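Local coordinates for VgrG protein (Vibrio cholerae, PDB 4E1C) that probably cross-links actin covalently as an effector toxin, using a nucleotide- and magnesium-binding actin cross-linking domain, at residues I25-E30 with Q173-G178; E276-T281 with L349-T354. All blocks are in the same frame, centred on the assembly; numbering follows the deposited sequence.

Contact 1: I25-E30 with Q173-G178; sequences IGIENE and QQATVG. With MG (magnesium ion), chain D; MG (magnesium ion), chain E; ADP (adenosine-5'-diphosphate), chain B.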
loop_
_atom_site.group_PDB
_atom_site.type_symbol
_atom_site.label_atom_id
_atom_site.label_comp_id
_atom_site.label_asym_id
_atom_site.label_seq_id
_atom_site.Cartn_x
_atom_site.Cartn_y
_atom_site.Cartn_z
ATOM N N ILE A 25 2.560 -5.186 9.883
ATOM C CA ILE A 25 1.413 -5.366 9.002
ATOM C C ILE A 25 0.418 -4.207 9.133
ATOM O O ILE A 25 0.180 -3.712 10.226
ATOM C CB ILE A 25 0.752 -6.771 9.182
ATOM C CG1 ILE A 25 -0.328 -7.052 8.098
ATOM C CG2 ILE A 25 0.234 -6.996 10.624
ATOM C CD1 ILE A 25 -0.518 -8.511 7.697
ATOM N N GLY A 26 -0.088 -3.772 7.988
ATOM C CA GLY A 26 -1.114 -2.751 7.861
ATOM C C GLY A 26 -2.184 -3.315 6.962
ATOM O O GLY A 26 -1.905 -4.209 6.157
ATOM N N ILE A 27 -3.419 -2.848 7.124
ATOM C CA ILE A 27 -4.538 -3.313 6.298
ATOM C C ILE A 27 -5.280 -2.124 5.680
ATOM O O ILE A 27 -5.190 -1.013 6.199
ATOM C CB ILE A 27 -5.490 -4.310 7.027
ATOM C CG1 ILE A 27 -6.214 -3.670 8.243
ATOM C CG2 ILE A 27 -4.778 -5.633 7.375
ATOM C CD1 ILE A 27 -7.448 -4.452 8.792
ATOM N N GLU A 28 -5.966 -2.356 4.552
ATOM C CA GLU A 28 -6.798 -1.386 3.835
ATOM C C GLU A 28 -8.107 -2.076 3.581
ATOM O O GLU A 28 -8.108 -3.238 3.168
ATOM C CB GLU A 28 -6.167 -0.968 2.503
ATOM C CG GLU A 28 -4.960 -0.063 2.644
ATOM C CD GLU A 28 -4.131 0.029 1.376
ATOM O OE1 GLU A 28 -3.466 -0.969 1.005
ATOM O OE2 GLU A 28 -4.159 1.107 0.745
ATOM N N ASN A 29 -9.222 -1.395 3.881
ATOM C CA ASN A 29 -10.551 -1.986 3.705
ATOM C C ASN A 29 -11.559 -0.995 3.134
ATOM O O ASN A 29 -12.021 -0.074 3.826
ATOM C CB ASN A 29 -11.065 -2.552 5.041
ATOM C CG ASN A 29 -12.108 -3.648 4.922
ATOM O OD1 ASN A 29 -12.309 -4.440 5.842
ATOM N ND2 ASN A 29 -12.761 -3.763 3.783
ATOM N N GLU A 30 -11.897 -1.189 1.866
ATOM C CA GLU A 30 -12.859 -0.343 1.177
ATOM C C GLU A 30 -14.260 -0.822 1.545
ATOM O O GLU A 30 -14.530 -2.027 1.558
ATOM C CB GLU A 30 -12.609 -0.371 -0.329
ATOM C CG GLU A 30 -13.306 0.745 -1.086
ATOM C CD GLU A 30 -13.280 0.597 -2.592
ATOM O OE1 GLU A 30 -13.575 1.596 -3.287
ATOM O OE2 GLU A 30 -12.954 -0.510 -3.081
ATOM N N GLN A 173 -10.364 -5.534 0.093
ATOM C CA GLN A 173 -9.280 -5.678 1.070
ATOM C C GLN A 173 -7.867 -5.913 0.560
ATOM O O GLN A 173 -7.651 -6.698 -0.363
ATOM C CB GLN A 173 -9.636 -6.754 2.104
ATOM C CG GLN A 173 -10.870 -6.386 2.945
ATOM C CD GLN A 173 -11.343 -7.477 3.887
ATOM O OE1 GLN A 173 -11.237 -8.677 3.610
ATOM N NE2 GLN A 173 -11.959 -7.073 4.993
ATOM N N GLN A 174 -6.896 -5.266 1.227
ATOM C CA GLN A 174 -5.456 -5.427 0.990
ATOM C C GLN A 174 -4.744 -5.479 2.324
ATOM O O GLN A 174 -5.256 -4.993 3.322
ATOM C CB GLN A 174 -4.855 -4.291 0.150
ATOM C CG GLN A 174 -5.038 -4.442 -1.345
ATOM C CD GLN A 174 -6.161 -3.583 -1.839
ATOM O OE1 GLN A 174 -6.057 -2.349 -1.882
ATOM N NE2 GLN A 174 -7.257 -4.220 -2.234
ATOM N N ALA A 175 -3.548 -6.067 2.329
ATOM C CA ALA A 175 -2.676 -6.124 3.486
ATOM C C ALA A 175 -1.296 -5.682 3.001
ATOM O O ALA A 175 -0.943 -5.967 1.861
ATOM C CB ALA A 175 -2.619 -7.539 4.035
ATOM N N THR A 176 -0.545 -4.941 3.851
ATOM C CA THR A 176 0.807 -4.463 3.558
ATOM C C THR A 176 1.727 -5.008 4.635
ATOM O O THR A 176 1.467 -4.806 5.810
ATOM C CB THR A 176 0.861 -2.925 3.405
ATOM O OG1 THR A 176 0.098 -2.541 2.260
ATOM C CG2 THR A 176 2.291 -2.407 3.212
ATOM N N VAL A 177 2.807 -5.685 4.234
ATOM C CA VAL A 177 3.732 -6.303 5.160
ATOM C C VAL A 177 5.052 -5.579 5.051
ATOM O O VAL A 177 5.509 -5.319 3.947
ATOM C CB VAL A 177 3.838 -7.856 4.935
ATOM C CG1 VAL A 177 4.982 -8.485 5.746
ATOM C CG2 VAL A 177 2.508 -8.556 5.249
ATOM N N GLY A 178 5.650 -5.285 6.196
ATOM C CA GLY A 178 6.947 -4.627 6.282
ATOM C C GLY A 178 7.945 -5.550 6.943
ATOM O O GLY A 178 7.642 -6.104 7.991
HETATM MG MG MG D . -4.084 -0.708 -1.981
HETATM MG MG MG E . -4.677 3.480 1.031
HETATM P PB ADP B . -2.067 4.981 0.009
HETATM O O1B ADP B . -0.746 5.061 -0.645
HETATM O O2B ADP B . -2.614 6.414 0.258
HETATM O O3B ADP B . -3.054 4.206 -0.874
HETATM P PA ADP B . -0.817 4.395 2.589
HETATM O O1A ADP B . 0.472 4.870 2.015
HETATM O O2A ADP B . -1.349 5.416 3.602
HETATM O O3A ADP B . -1.898 4.230 1.415
HETATM O "O5'" ADP B . -0.578 3.002 3.303
HETATM C "C5'" ADP B . -1.081 1.765 2.786
HETATM C "C4'" ADP B . -0.865 0.676 3.809
HETATM O "O4'" ADP B . 0.492 0.700 4.309
HETATM C "C3'" ADP B . -1.785 0.669 5.037
HETATM O "O3'" ADP B . -2.374 -0.620 5.147
HETATM C "C2'" ADP B . -0.821 0.932 6.195
HETATM O "O2'" ADP B . -1.166 0.385 7.455
HETATM C "C1'" ADP B . 0.424 0.260 5.644
HETATM N N9 ADP B . 1.662 0.580 6.340
HETATM C C8 ADP B . 2.208 1.818 6.567
HETATM N N7 ADP B . 3.336 1.776 7.225
HETATM C C5 ADP B . 3.554 0.429 7.444
HETATM C C6 ADP B . 4.601 -0.279 8.061
HETATM N N6 ADP B . 5.665 0.316 8.624
HETATM N N1 ADP B . 4.518 -1.628 8.098
HETATM C C2 ADP B . 3.455 -2.226 7.552
HETATM N N3 ADP B . 2.407 -1.665 6.946
HETATM C C4 ADP B . 2.520 -0.325 6.918
HETATM O O HOH W 1 -2.476 -2.429 2.933
#

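Contact 2: E276-T281 with L349-T354; sequences EILPRT and LFEFRT. With MG (magnesium ion), chain D; ADP (adenosine-5'-diphosphate), chain B; SO4 (sulfate ion), chain F.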
loop_
_atom_site.group_PDB
_atom_site.type_symbol
_atom_site.label_atom_id
_atom_site.label_comp_id
_atom_site.label_asym_id
_atom_site.label_seq_id
_atom_site.Cartn_x
_atom_site.Cartn_y
_atom_site.Cartn_z
ATOM N N GLU A 276 1.103 -8.710 -8.032
ATOM C CA GLU A 276 0.449 -9.569 -7.023
ATOM C C GLU A 276 0.902 -9.150 -5.617
ATOM O O GLU A 276 0.076 -8.807 -4.771
ATOM C CB GLU A 276 0.701 -11.076 -7.255
ATOM C CG GLU A 276 0.060 -11.622 -8.519
ATOM C CD GLU A 276 0.314 -13.091 -8.797
ATOM O OE1 GLU A 276 0.287 -13.460 -9.989
ATOM O OE2 GLU A 276 0.559 -13.866 -7.841
ATOM N N ILE A 277 2.219 -9.210 -5.377
ATOM C CA ILE A 277 2.851 -8.764 -4.134
ATOM C C ILE A 277 3.629 -7.539 -4.629
ATOM O O ILE A 277 4.637 -7.668 -5.351
ATOM C CB ILE A 277 3.720 -9.851 -3.430
ATOM C CG1 ILE A 277 2.875 -11.079 -2.997
ATOM C CG2 ILE A 277 4.452 -9.246 -2.239
ATOM C CD1 ILE A 277 3.686 -12.337 -2.440
ATOM N N LEU A 278 3.060 -6.357 -4.355
ATOM C CA LEU A 278 3.567 -5.082 -4.849
ATOM C C LEU A 278 4.589 -4.402 -3.946
ATOM O O LEU A 278 4.232 -3.967 -2.839
ATOM C CB LEU A 278 2.390 -4.148 -5.181
ATOM C CG LEU A 278 2.703 -2.738 -5.684
ATOM C CD1 LEU A 278 3.216 -2.760 -7.128
ATOM C CD2 LEU A 278 1.464 -1.836 -5.562
ATOM N N PRO A 279 5.859 -4.252 -4.422
ATOM C CA PRO A 279 6.858 -3.512 -3.628
ATOM C C PRO A 279 6.357 -2.080 -3.429
ATOM O O PRO A 279 5.866 -1.456 -4.379
ATOM C CB PRO A 279 8.126 -3.571 -4.500
ATOM C CG PRO A 279 7.912 -4.768 -5.403
ATOM C CD PRO A 279 6.436 -4.680 -5.718
ATOM N N ARG A 280 6.362 -1.619 -2.161
ATOM C CA ARG A 280 5.861 -0.314 -1.764
ATOM C C ARG A 280 6.967 0.646 -1.360
ATOM O O ARG A 280 6.673 1.801 -1.084
ATOM C CB ARG A 280 4.829 -0.472 -0.628
ATOM C CG ARG A 280 3.507 -1.123 -1.081
ATOM C CD ARG A 280 2.662 -0.219 -1.982
ATOM N NE ARG A 280 2.227 0.991 -1.267
ATOM C CZ ARG A 280 2.648 2.219 -1.549
ATOM N NH1 ARG A 280 3.469 2.429 -2.570
ATOM N NH2 ARG A 280 2.225 3.252 -0.833
ATOM N N THR A 281 8.238 0.167 -1.329
ATOM C CA THR A 281 9.423 0.939 -0.963
ATOM C C THR A 281 10.284 1.192 -2.205
ATOM O O THR A 281 10.414 0.313 -3.060
ATOM C CB THR A 281 10.192 0.245 0.194
ATOM O OG1 THR A 281 9.316 0.011 1.302
ATOM C CG2 THR A 281 11.396 1.037 0.676
ATOM N N LEU A 349 8.517 -2.600 2.288
ATOM C CA LEU A 349 7.104 -2.960 2.353
ATOM C C LEU A 349 6.534 -3.526 1.075
ATOM O O LEU A 349 6.982 -3.213 -0.030
ATOM C CB LEU A 349 6.306 -1.717 2.803
ATOM C CG LEU A 349 6.178 -1.505 4.320
ATOM C CD1 LEU A 349 7.506 -1.110 4.968
ATOM C CD2 LEU A 349 5.213 -0.419 4.592
ATOM N N PHE A 350 5.506 -4.348 1.238
ATOM C CA PHE A 350 4.864 -5.038 0.137
ATOM C C PHE A 350 3.374 -5.098 0.353
ATOM O O PHE A 350 2.918 -5.488 1.434
ATOM C CB PHE A 350 5.440 -6.471 0.009
ATOM C CG PHE A 350 6.936 -6.471 -0.174
ATOM C CD1 PHE A 350 7.497 -6.390 -1.448
ATOM C CD2 PHE A 350 7.788 -6.496 0.927
ATOM C CE1 PHE A 350 8.885 -6.330 -1.611
ATOM C CE2 PHE A 350 9.174 -6.402 0.766
ATOM C CZ PHE A 350 9.714 -6.331 -0.502
ATOM N N GLU A 351 2.609 -4.750 -0.703
ATOM C CA GLU A 351 1.159 -4.771 -0.684
ATOM C C GLU A 351 0.657 -6.033 -1.360
ATOM O O GLU A 351 1.028 -6.324 -2.503
ATOM C CB GLU A 351 0.628 -3.519 -1.407
ATOM C CG GLU A 351 -0.879 -3.407 -1.504
ATOM C CD GLU A 351 -1.348 -2.232 -2.341
ATOM O OE1 GLU A 351 -0.693 -1.167 -2.307
ATOM O OE2 GLU A 351 -2.387 -2.374 -3.023
ATOM N N PHE A 352 -0.218 -6.764 -0.668
ATOM C CA PHE A 352 -0.850 -7.952 -1.229
ATOM C C PHE A 352 -2.130 -7.415 -1.882
ATOM O O PHE A 352 -3.046 -6.989 -1.174
ATOM C CB PHE A 352 -1.139 -9.002 -0.123
ATOM C CG PHE A 352 0.118 -9.678 0.377
ATOM C CD1 PHE A 352 0.959 -9.042 1.289
ATOM C CD2 PHE A 352 0.480 -10.937 -0.086
ATOM C CE1 PHE A 352 2.149 -9.654 1.710
ATOM C CE2 PHE A 352 1.645 -11.563 0.371
ATOM C CZ PHE A 352 2.476 -10.917 1.252
ATOM N N ARG A 353 -2.152 -7.364 -3.228
ATOM C CA ARG A 353 -3.278 -6.860 -4.035
ATOM C C ARG A 353 -4.570 -7.610 -3.755
ATOM O O ARG A 353 -5.646 -7.008 -3.718
ATOM C CB ARG A 353 -2.904 -6.848 -5.529
ATOM C CG ARG A 353 -1.682 -5.957 -5.826
ATOM C CD ARG A 353 -1.976 -4.463 -5.595
ATOM N NE ARG A 353 -2.933 -3.973 -6.597
ATOM C CZ ARG A 353 -3.567 -2.811 -6.558
ATOM N NH1 ARG A 353 -3.379 -1.972 -5.553
ATOM N NH2 ARG A 353 -4.395 -2.472 -7.543
ATOM N N THR A 354 -4.437 -8.918 -3.515
ATOM C CA THR A 354 -5.452 -9.852 -3.040
ATOM C C THR A 354 -4.847 -10.407 -1.738
ATOM O O THR A 354 -3.670 -10.789 -1.718
ATOM C CB THR A 354 -5.722 -10.963 -4.091
ATOM O OG1 THR A 354 -6.334 -10.367 -5.227
ATOM C CG2 THR A 354 -6.647 -12.067 -3.575
HETATM MG MG MG D . -4.084 -0.708 -1.981
HETATM P PB ADP B . -2.067 4.981 0.009
HETATM O O1B ADP B . -0.746 5.061 -0.645
HETATM O O2B ADP B . -2.614 6.414 0.258
HETATM O O3B ADP B . -3.054 4.206 -0.874
HETATM P PA ADP B . -0.817 4.395 2.589
HETATM O O1A ADP B . 0.472 4.870 2.015
HETATM O O2A ADP B . -1.349 5.416 3.602
HETATM O O3A ADP B . -1.898 4.230 1.415
HETATM O "O5'" ADP B . -0.578 3.002 3.303
HETATM C "C5'" ADP B . -1.081 1.765 2.786
HETATM C "C4'" ADP B . -0.865 0.676 3.809
HETATM O "O4'" ADP B . 0.492 0.700 4.309
HETATM C "C3'" ADP B . -1.785 0.669 5.037
HETATM O "O3'" ADP B . -2.374 -0.620 5.147
HETATM C "C2'" ADP B . -0.821 0.932 6.195
HETATM O "O2'" ADP B . -1.166 0.385 7.455
HETATM C "C1'" ADP B . 0.424 0.260 5.644
HETATM N N9 ADP B . 1.662 0.580 6.340
HETATM C C8 ADP B . 2.208 1.818 6.567
HETATM N N7 ADP B . 3.336 1.776 7.225
HETATM C C5 ADP B . 3.554 0.429 7.444
HETATM C C6 ADP B . 4.601 -0.279 8.061
HETATM N N6 ADP B . 5.665 0.316 8.624
HETATM N N1 ADP B . 4.518 -1.628 8.098
HETATM C C2 ADP B . 3.455 -2.226 7.552
HETATM N N3 ADP B . 2.407 -1.665 6.946
HETATM C C4 ADP B . 2.520 -0.325 6.918
HETATM S S SO4 F . -5.334 1.188 -6.603
HETATM O O1 SO4 F . -6.558 1.886 -6.235
HETATM O O2 SO4 F . -5.686 -0.037 -7.296
HETATM O O3 SO4 F . -4.535 2.055 -7.464
HETATM O O4 SO4 F . -4.587 0.880 -5.385
HETATM O O HOH W 2 -1.829 -10.471 -4.210
HETATM O O HOH W 3 0.428 -0.418 0.687
HETATM O O HOH W 4 9.437 -2.729 -1.233
#

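Contact 1: I25-E30 with Q173-G178
Glu28 and Gln174 pair across neighbouring antiparallel strands, and each carries a side-chain oxygen to a different magnesium beside the bound ADP, a worked case of paired strands handing two side chains to a site that holds two metal ions. Along Glu28, CB lies 4.3 Å from Gln174 CB, and CG comes within 3.6 Å of ADP O3'. Because CG stands anti to the carbonyl carbon (chi1 -72°) and the chain runs on extended, the carboxylate ends near both magnesium ions, but it binds one of them, through OE2 at 2.4 Å. OE1 comes near Gln174 CB and accepts a hydrogen bond from a water that also bonds Thr176 OG1 and ADP O3'. Gln174 bends at chi2 (101°) to place OE1 2.6 Å from the other magnesium, which Glu351 also binds; its amide is turned 77° from the Glu28 carboxylate. The two strands belong to the nucleotide-binding part of the actin cross-linking domain, in keeping with the probable resemblance of this family to glutamine synthetase-like ligases. Gly26 and Thr176, like Glu28 and Gln174, form a hydrogen-bonded pair. Gly26, with no side chain, lets CA pass 3.2 Å from ADP O2'. On the reverse face, Ile25 CD1 meets Val177 CG2, and Ile27 CG2 lies near Ala175 CB. Further along this face, Asn29 and Gln173 run side by side. Gln173 NE2 gives a straight bond to Asn29 OD1 (2.8 Å), but comes from above the acceptor's carbonyl plane, and it also reaches Pro364 O.

Contact 2: E276-T281 with L349-T354
Leu278 and Glu351 form the hydrogen-bonded pair at the middle of a short antiparallel two-strand pairing, in which 277-279, leaving helix 269-275 through Glu276 with positive phi, is laid against 349-352. Backbone bonds set the register: Leu278 and Glu351 exchange N-H and C=O, while Arg280 N reaches Leu349 O. Past each end of the short strand the pairing continues. Arg353 N bonds Glu276 O, and Leu349 N is received by the side-chain oxygen Thr281 OG1 at 2.9 Å, an atom that also bonds Ile333 O.

Apolar contacts fill the face of Ile277, Pro279, Phe350 and Phe352, which helix 190-196 covers through Leu194 and Leu195. Ile277 splits its branches: CG2 lies over one face of the Phe352 ring and 3.7 Å from Phe350 CB, while CD1 reaches the rim at Phe352 CE2 (3.6 Å). Phe350 turns its CD1 side to Pro279 CA.

Charged groups occupy the other face, where Glu351 is extended with CG anti to its nitrogen (chi1 179°). Its OE2 binds, at 2.6 Å, the magnesium that Gln174 OE1 also holds, and takes a salt bridge from Arg353 NH1 at 2.7 Å, on the syn side but tilted 28° out of the carboxylate plane. Arg280 meets OE1 only by charge, through a long 3.8 Å approach of NE, with the guanidinium and carboxylate planes perpendicular and a water bridging NE to OE1. Arg280 NH1 bonds His331 O, and its NH2 lies 3.5 Å from ADP O1B; this probably offsets phosphate charge. Arg353, bent at chi2 and chi3, bonds a sulfate, probably from the crystallisation liquor and also held by Lys272 NZ, with two nitrogens, NH2 meeting O2 at 2.8 Å in an almost straight line.

Overall arrangement
From the N terminus, strand 24-32 runs into a long excursion that includes strand 85-97 and helix 101-124, and contact 1 closes this loop of 142 residues when strand 167-180 returns beside it. The chain then passes through the helices from 190-196 to 269-275, and contact 2 closes a second loop of 67 residues that includes helices 292-307 and 312-323. The loops follow in series, neither nesting nor crossing. Strands 167-180 and 345-352 are neighbours, probably bonded through Ala175 O to Phe352 N at 2.7 Å, so four strands run side by side from 24-32 to 277-279. Together they join the N-terminal sheet to the helical region around one ADP and a shared magnesium ion.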